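Local structure of putative peptidase M23 (Pseudomonas aeruginosa PAO1, 2HSI) at residues L154-D159 with T191-A197; V201-G205 with I232-L236. The protein binds a zinc ion and is probably a metalloendopeptidase of family M23, although its physiological substrate is not established. One frame throughout, in Å; residues are numbered along the deposited sequence. Where two conformers were deposited one is given.

How the contacts relate
Contact 1 pairs a loop that follows helix 127-141 with strand 192-194 and the turn after it; contact 2 lies further along, where strand 199-207 meets the loop between strands 231-232 and 239-240. The first closes before the second opens, and their centres are about 15 Å apart. Strands 192-194 and 199-207 are consecutive, so 191-197 leads almost directly into 201-205. Strands 192-194 and 231-232 also flank strand 245-248 in a small antiparallel sheet, whereas 199-207 belongs to the larger one. Contact 1, near the zinc site, lays a loop along one outer strand of the small sheet; contact 2, away from it, packs the loop leaving the other against the larger sheet.

Contact 1: L154-D159 with T191-A197; sequences LDKPVD and TPIKAPA
Val158 lays its CG1 methyl against Thr191, 3.8 Å from CG2, the two side chains crossing at about a right angle. With chi1 at -74°, CG1 stands beside the backbone N of Val158, and Val158 CG1 also lies 3.9 Å from Ile193 CG1. Val158 and Ile193, branched and apolar, suit this buried side, and Thr191 adds its CG2 methyl. Phe185 touches Val158 and Pro157, and Phe226 touches Pro157 and Ile193. The segments run roughly antiparallel, joined by two backbone hydrogen bonds: Lys194 N gives a nearly straight bond (174°) to Pro157 O at 2.8 Å, and Asp155 N binds Pro196 O. Proline fits at 157, where its carbonyl is used and no N-H is needed; its ring packs by CB on Ile193 CG2 (4.1 Å). The loop thus lies along strand 192-194, an outer strand of the small antiparallel sheet in the M23 domain, and the side chain of Val158 is about 11 Å from the zinc ion. At the other end Leu154 sets CB on Pro196 CB and CD2 on Ala197 CB (3.7 Å), with Trp262 nearby. Lys194, bent at chi3 (-80°), brings NZ within 2.9 Å of Asp159 OD2, a salt bridge that need not be permanent, since Asp159 has a second conformer. Asp155 OD1 forms a salt bridge with Arg242, while OD2 accepts from a water that also donates to Ala195 O.

Contact 2: V201-G205 with I232-L236; sequences VILIG and IDVKL
Strand 199-207, part of the larger antiparallel sheet of the M23 domain, is crossed here by the loop that runs from strand 231-232 to strand 239-240. Val201 and Ile204 point toward that loop, whereas Ile202 and Leu203 point away from it and pack on Phe215, and Leu203 also on helix 127-141. Val201 meets Val234 methyl to methyl, CG2 to CG2 at 3.7 Å, and its CB lies 3.4 Å from Lys235 O. The compact, branched valines fit this buried spot, which Val214 and Leu246 help to close. Further along the strand, Ile204 and Ile232 lie alongside one another, pointing opposite ways, with Ile204 CG2 3.9 Å from Ile232 CD1. The longer arm of Ile204, with chi1 at -72° and chi2 extended at 171°, carries CD1 over the face of the Lys235-Leu236 peptide, 3.6 Å from Leu236 N and 3.4 Å from Val234 O. Leu236 starts away from the strand but turns back over it: CG lies opposite the backbone N (chi1 -177°), and CD1 rests 3.5 Å from Ile202 C. Lys235 N bonds Gln238 OE1, and the backbone of Val201 bonds Gly237 and Gln238, that of Ile202 Phe215. Between the two segments methyl groups meet methyls and peptide faces, so the fit rests on shape and on van der Waals contact, with Val201 and Val234 buried and Leu236 at the exposed margin.

Contact 1: L154-D159 with T191-A197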
ATOM      1  N   LEU A 154       9.003   4.988  -2.960  1.00 23.13           N
ATOM      2  CA  LEU A 154       7.905   5.785  -3.501  1.00 21.92           C
ATOM      3  C   LEU A 154       8.174   7.275  -3.400  1.00 30.74           C
ATOM      4  O   LEU A 154       8.846   7.733  -2.472  1.00 22.32           O
ATOM      5  CB  LEU A 154       6.607   5.448  -2.758  1.00 21.69           C
ATOM      6  CG  LEU A 154       6.118   4.002  -2.808  1.00 22.13           C
ATOM      7  CD1 LEU A 154       4.817   3.835  -2.033  1.00 17.64           C
ATOM      8  CD2 LEU A 154       5.960   3.541  -4.243  1.00 17.50           C
ATOM      9  N   ASP A 155       7.653   8.028  -4.367  1.00 25.17           N
ATOM     10  CA  ASP A 155       7.664   9.476  -4.273  1.00 26.59           C
ATOM     11  C   ASP A 155       6.573   9.908  -3.321  1.00 27.95           C
ATOM     12  O   ASP A 155       5.541   9.248  -3.216  1.00 25.36           O
ATOM     13  CB  ASP A 155       7.389  10.122  -5.627  1.00 26.69           C
ATOM     14  CG  ASP A 155       8.473   9.862  -6.642  1.00 28.28           C
ATOM     15  OD1 ASP A 155       9.617   9.535  -6.260  1.00 27.47           O
ATOM     16  OD2 ASP A 155       8.170  10.003  -7.841  1.00 28.89           O
ATOM     17  N   LYS A 156       6.806  11.021  -2.633  1.00 24.62           N
ATOM     18  CA  LYS A 156       5.740  11.722  -1.931  1.00 31.41           C
ATOM     19  C   LYS A 156       4.676  12.100  -2.963  1.00 25.96           C
ATOM     20  O   LYS A 156       5.009  12.597  -4.039  1.00 29.16           O
ATOM     21  CB  LYS A 156       6.275  12.978  -1.246  1.00 31.63           C
ATOM     22  CG  LYS A 156       7.141  12.708  -0.034  1.00 39.19           C
ATOM     23  CD  LYS A 156       7.823  13.976   0.445  1.00 46.04           C
ATOM     24  CE  LYS A 156       6.817  14.966   0.993  1.00 48.69           C
ATOM     25  NZ  LYS A 156       7.472  16.224   1.435  1.00 53.94           N
ATOM     26  N   PRO A 157       3.398  11.813  -2.659  1.00 27.90           N
ATOM     27  CA  PRO A 157       2.308  12.148  -3.573  1.00 22.08           C
ATOM     28  C   PRO A 157       1.976  13.639  -3.646  1.00 26.44           C
ATOM     29  O   PRO A 157       1.347  14.073  -4.612  1.00 26.19           O
ATOM     30  CB  PRO A 157       1.126  11.351  -3.030  1.00 23.93           C
ATOM     31  CG  PRO A 157       1.453  11.070  -1.626  1.00 30.60           C
ATOM     32  CD  PRO A 157       2.924  11.134  -1.443  1.00 26.37           C
ATOM     33  N   VAL A 158       2.398  14.410  -2.643  1.00 29.31           N
ATOM     34  CA  VAL A 158       2.284  15.875  -2.680  1.00 32.85           C
ATOM     35  C   VAL A 158       3.574  16.530  -2.188  1.00 35.32           C
ATOM     36  O   VAL A 158       4.261  15.977  -1.321  1.00 35.98           O
ATOM     37  CB  VAL A 158       1.092  16.399  -1.832  1.00 26.51           C
ATOM     38  CG1 VAL A 158      -0.243  16.123  -2.516  1.00 29.52           C
ATOM     39  CG2 VAL A 158       1.098  15.792  -0.458  1.00 32.31           C
ATOM     40  N   ASP A 159       3.901  17.695  -2.747  1.00 44.18           N
ATOM     41  CA  ASP A 159       5.067  18.462  -2.315  0.50 48.03           C
ATOM     42  C   ASP A 159       4.712  19.326  -1.102  1.00 49.45           C
ATOM     43  O   ASP A 159       4.405  20.514  -1.237  1.00 51.69           O
ATOM     44  CB  ASP A 159       5.614  19.322  -3.466  0.50 50.91           C
ATOM     45  CG  ASP A 159       6.006  18.497  -4.689  0.50 52.96           C
ATOM     46  OD1 ASP A 159       6.559  17.387  -4.525  0.50 40.57           O
ATOM     47  OD2 ASP A 159       5.769  18.971  -5.822  0.50 48.04           O
ATOM     48  N   THR A 191      -4.231  21.212  -4.092  1.00 30.90           N
ATOM     49  CA  THR A 191      -2.884  20.683  -4.315  1.00 31.12           C
ATOM     50  C   THR A 191      -2.978  19.406  -5.166  1.00 28.78           C
ATOM     51  O   THR A 191      -3.766  18.524  -4.842  1.00 23.06           O
ATOM     52  CB  THR A 191      -2.184  20.385  -2.966  1.00 35.22           C
ATOM     53  OG1 THR A 191      -2.123  21.585  -2.181  1.00 37.29           O
ATOM     54  CG2 THR A 191      -0.771  19.842  -3.165  1.00 25.28           C
ATOM     55  N   PRO A 192      -2.211  19.326  -6.278  1.00 26.56           N
ATOM     56  CA  PRO A 192      -2.244  18.124  -7.127  1.00 25.80           C
ATOM     57  C   PRO A 192      -1.623  16.915  -6.430  1.00 28.62           C
ATOM     58  O   PRO A 192      -0.598  17.055  -5.761  1.00 23.44           O
ATOM     59  CB  PRO A 192      -1.397  18.521  -8.347  1.00 30.52           C
ATOM     60  CG  PRO A 192      -1.265  20.015  -8.275  1.00 34.47           C
ATOM     61  CD  PRO A 192      -1.289  20.340  -6.817  1.00 33.42           C
ATOM     62  N   ILE A 193      -2.268  15.754  -6.573  1.00 24.24           N
ATOM     63  CA  ILE A 193      -1.803  14.498  -5.979  1.00 27.11           C
ATOM     64  C   ILE A 193      -1.217  13.637  -7.083  1.00 21.58           C
ATOM     65  O   ILE A 193      -1.895  13.343  -8.066  1.00 22.30           O
ATOM     66  CB  ILE A 193      -2.948  13.735  -5.248  1.00 25.47           C
ATOM     67  CG1 ILE A 193      -3.514  14.590  -4.108  1.00 29.43           C
ATOM     68  CG2 ILE A 193      -2.447  12.396  -4.683  1.00 24.71           C
ATOM     69  CD1 ILE A 193      -4.806  14.044  -3.501  1.00 25.25           C
ATOM     70  N   LYS A 194       0.042  13.246  -6.912  1.00 21.73           N
ATOM     71  CA  LYS A 194       0.758  12.482  -7.929  1.00 19.91           C
ATOM     72  C   LYS A 194       0.958  11.017  -7.535  1.00 18.03           C
ATOM     73  O   LYS A 194       1.139  10.713  -6.360  1.00 21.82           O
ATOM     74  CB  LYS A 194       2.079  13.166  -8.282  1.00 24.47           C
ATOM     75  CG  LYS A 194       1.897  14.522  -8.983  1.00 31.23           C
ATOM     76  CD  LYS A 194       3.081  15.448  -8.754  1.00 51.61           C
ATOM     77  CE  LYS A 194       3.007  16.114  -7.382  1.00 65.28           C
ATOM     78  NZ  LYS A 194       4.190  16.972  -7.104  1.00 68.68           N
ATOM     79  N   ALA A 195       0.880  10.120  -8.522  1.00 20.65           N
ATOM     80  CA  ALA A 195       1.116   8.683  -8.300  1.00 17.97           C
ATOM     81  C   ALA A 195       2.525   8.454  -7.753  1.00 15.07           C
ATOM     82  O   ALA A 195       3.508   8.869  -8.375  1.00 18.43           O
ATOM     83  CB  ALA A 195       0.913   7.907  -9.582  1.00 20.83           C
ATOM     84  N   PRO A 196       2.628   7.832  -6.564  1.00 18.54           N
ATOM     85  CA  PRO A 196       3.927   7.532  -5.928  1.00 16.26           C
ATOM     86  C   PRO A 196       4.780   6.529  -6.715  1.00 20.60           C
ATOM     87  O   PRO A 196       6.014   6.541  -6.591  1.00 19.82           O
ATOM     88  CB  PRO A 196       3.521   6.926  -4.571  1.00 25.17           C
ATOM     89  CG  PRO A 196       2.121   7.383  -4.334  1.00 23.25           C
ATOM     90  CD  PRO A 196       1.499   7.413  -5.709  1.00 22.19           C
ATOM     91  N   ALA A 197       4.109   5.664  -7.478  1.00 19.57           N
ATOM     92  CA  ALA A 197       4.711   4.731  -8.438  1.00 19.78           C
ATOM     93  C   ALA A 197       3.702   4.553  -9.552  1.00 15.42           C
ATOM     94  O   ALA A 197       2.543   4.951  -9.398  1.00 18.95           O
ATOM     95  CB  ALA A 197       4.984   3.370  -7.780  1.00 21.19           C
TER
HETATM   96  O   HOH W   1       5.496  11.282  -7.983  1.00 39.67           O
HETATM   97  O   HOH W   2       1.595  18.391  -5.203  1.00 31.62           O

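Contact 2: V201-G205 with I232-L236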
ATOM      1  N   VAL A 201      -5.539   2.356 -11.991  1.00 17.75           N
ATOM      2  CA  VAL A 201      -6.660   2.786 -11.142  1.00 16.44           C
ATOM      3  C   VAL A 201      -7.668   1.636 -11.061  1.00 15.18           C
ATOM      4  O   VAL A 201      -8.288   1.279 -12.058  1.00 17.62           O
ATOM      5  CB  VAL A 201      -7.323   4.081 -11.675  1.00 22.17           C
ATOM      6  CG1 VAL A 201      -8.439   4.544 -10.735  1.00 19.88           C
ATOM      7  CG2 VAL A 201      -6.273   5.191 -11.847  1.00 15.61           C
ATOM      8  N   ILE A 202      -7.778   1.024  -9.885  1.00 15.72           N
ATOM      9  CA  ILE A 202      -8.643  -0.143  -9.706  1.00 16.81           C
ATOM     10  C   ILE A 202      -9.921   0.167  -8.918  1.00 17.80           C
ATOM     11  O   ILE A 202     -10.813  -0.688  -8.809  1.00 15.97           O
ATOM     12  CB  ILE A 202      -7.891  -1.335  -9.055  1.00 16.10           C
ATOM     13  CG1 ILE A 202      -7.288  -0.939  -7.700  1.00 12.25           C
ATOM     14  CG2 ILE A 202      -6.840  -1.873 -10.033  1.00 18.73           C
ATOM     15  CD1 ILE A 202      -6.940  -2.121  -6.766  1.00 16.94           C
ATOM     16  N   LEU A 203     -10.011   1.385  -8.389  1.00 13.70           N
ATOM     17  CA  LEU A 203     -11.231   1.814  -7.669  1.00 19.31           C
ATOM     18  C   LEU A 203     -11.358   3.331  -7.559  1.00 16.33           C
ATOM     19  O   LEU A 203     -10.398   4.027  -7.253  1.00 17.56           O
ATOM     20  CB  LEU A 203     -11.319   1.165  -6.269  1.00 19.92           C
ATOM     21  CG  LEU A 203     -12.612   1.358  -5.451  1.00 23.17           C
ATOM     22  CD1 LEU A 203     -13.840   0.946  -6.235  1.00 31.34           C
ATOM     23  CD2 LEU A 203     -12.571   0.616  -4.133  1.00 21.12           C
ATOM     24  N   ILE A 204     -12.557   3.825  -7.856  1.00 13.71           N
ATOM     25  CA  ILE A 204     -12.914   5.226  -7.695  1.00 16.41           C
ATOM     26  C   ILE A 204     -14.263   5.218  -6.987  1.00 18.44           C
ATOM     27  O   ILE A 204     -15.175   4.502  -7.383  1.00 17.28           O
ATOM     28  CB  ILE A 204     -13.003   5.967  -9.053  1.00 15.99           C
ATOM     29  CG1 ILE A 204     -11.607   6.182  -9.636  1.00 19.37           C
ATOM     30  CG2 ILE A 204     -13.706   7.336  -8.913  1.00 22.81           C
ATOM     31  CD1 ILE A 204     -11.617   6.721 -11.076  1.00 26.76           C
ATOM     32  N   GLY A 205     -14.367   5.967  -5.905  1.00 18.32           N
ATOM     33  CA  GLY A 205     -15.635   6.068  -5.208  1.00 16.57           C
ATOM     34  C   GLY A 205     -15.860   7.451  -4.650  1.00 20.07           C
ATOM     35  O   GLY A 205     -14.951   8.274  -4.601  1.00 19.12           O
ATOM     36  N   ILE A 232     -11.020  14.130  -8.880  1.00 20.83           N
ATOM     37  CA  ILE A 232     -10.321  12.945  -9.393  1.00 24.24           C
ATOM     38  C   ILE A 232     -10.161  13.105 -10.912  1.00 21.89           C
ATOM     39  O   ILE A 232     -11.150  13.268 -11.626  1.00 23.75           O
ATOM     40  CB  ILE A 232     -11.080  11.621  -9.042  1.00 23.00           C
ATOM     41  CG1 ILE A 232     -11.087  11.384  -7.522  1.00 24.59           C
ATOM     42  CG2 ILE A 232     -10.462  10.416  -9.771  1.00 22.38           C
ATOM     43  CD1 ILE A 232     -12.024  10.285  -7.058  1.00 26.48           C
ATOM     44  N   ASP A 233      -8.909  13.063 -11.386  1.00 20.63           N
ATOM     45  CA  ASP A 233      -8.553  13.378 -12.780  1.00 24.04           C
ATOM     46  C   ASP A 233      -8.346  12.145 -13.648  1.00 26.61           C
ATOM     47  O   ASP A 233      -8.114  12.258 -14.859  1.00 25.13           O
ATOM     48  CB  ASP A 233      -7.273  14.231 -12.822  1.00 24.34           C
ATOM     49  CG  ASP A 233      -7.471  15.607 -12.218  1.00 31.66           C
ATOM     50  OD1 ASP A 233      -8.628  16.047 -12.160  1.00 30.88           O
ATOM     51  OD2 ASP A 233      -6.485  16.246 -11.804  1.00 37.63           O
ATOM     52  N   VAL A 234      -8.421  10.976 -13.022  1.00 20.97           N
ATOM     53  CA  VAL A 234      -8.215   9.695 -13.693  1.00 21.73           C
ATOM     54  C   VAL A 234      -9.515   8.892 -13.832  1.00 22.19           C
ATOM     55  O   VAL A 234     -10.516   9.186 -13.171  1.00 23.91           O
ATOM     56  CB  VAL A 234      -7.144   8.838 -12.960  1.00 21.41           C
ATOM     57  CG1 VAL A 234      -5.756   9.449 -13.150  1.00 21.82           C
ATOM     58  CG2 VAL A 234      -7.483   8.709 -11.462  1.00 19.01           C
ATOM     59  N   LYS A 235      -9.482   7.875 -14.690  1.00 19.54           N
ATOM     60  CA  LYS A 235     -10.635   7.003 -14.928  1.00 16.72           C
ATOM     61  C   LYS A 235     -10.361   5.595 -14.410  1.00 19.63           C
ATOM     62  O   LYS A 235      -9.205   5.179 -14.310  1.00 16.36           O
ATOM     63  CB  LYS A 235     -10.964   6.936 -16.423  1.00 18.20           C
ATOM     64  CG  LYS A 235     -11.304   8.282 -17.051  1.00 26.54           C
ATOM     65  CD  LYS A 235     -11.790   8.124 -18.484  1.00 31.72           C
ATOM     66  CE  LYS A 235     -12.151   9.469 -19.092  1.00 44.32           C
ATOM     67  NZ  LYS A 235     -10.997  10.409 -19.123  1.00 45.68           N
ATOM     68  N   LEU A 236     -11.426   4.861 -14.097  1.00 18.45           N
ATOM     69  CA  LEU A 236     -11.307   3.456 -13.692  1.00 22.24           C
ATOM     70  C   LEU A 236     -10.611   2.624 -14.774  1.00 17.92           C
ATOM     71  O   LEU A 236     -11.008   2.658 -15.932  1.00 16.43           O
ATOM     72  CB  LEU A 236     -12.685   2.865 -13.382  1.00 23.44           C
ATOM     73  CG  LEU A 236     -12.720   1.421 -12.869  1.00 21.95           C
ATOM     74  CD1 LEU A 236     -12.007   1.305 -11.502  1.00 18.89           C
ATOM     75  CD2 LEU A 236     -14.168   0.918 -12.786  1.00 25.01           C
TER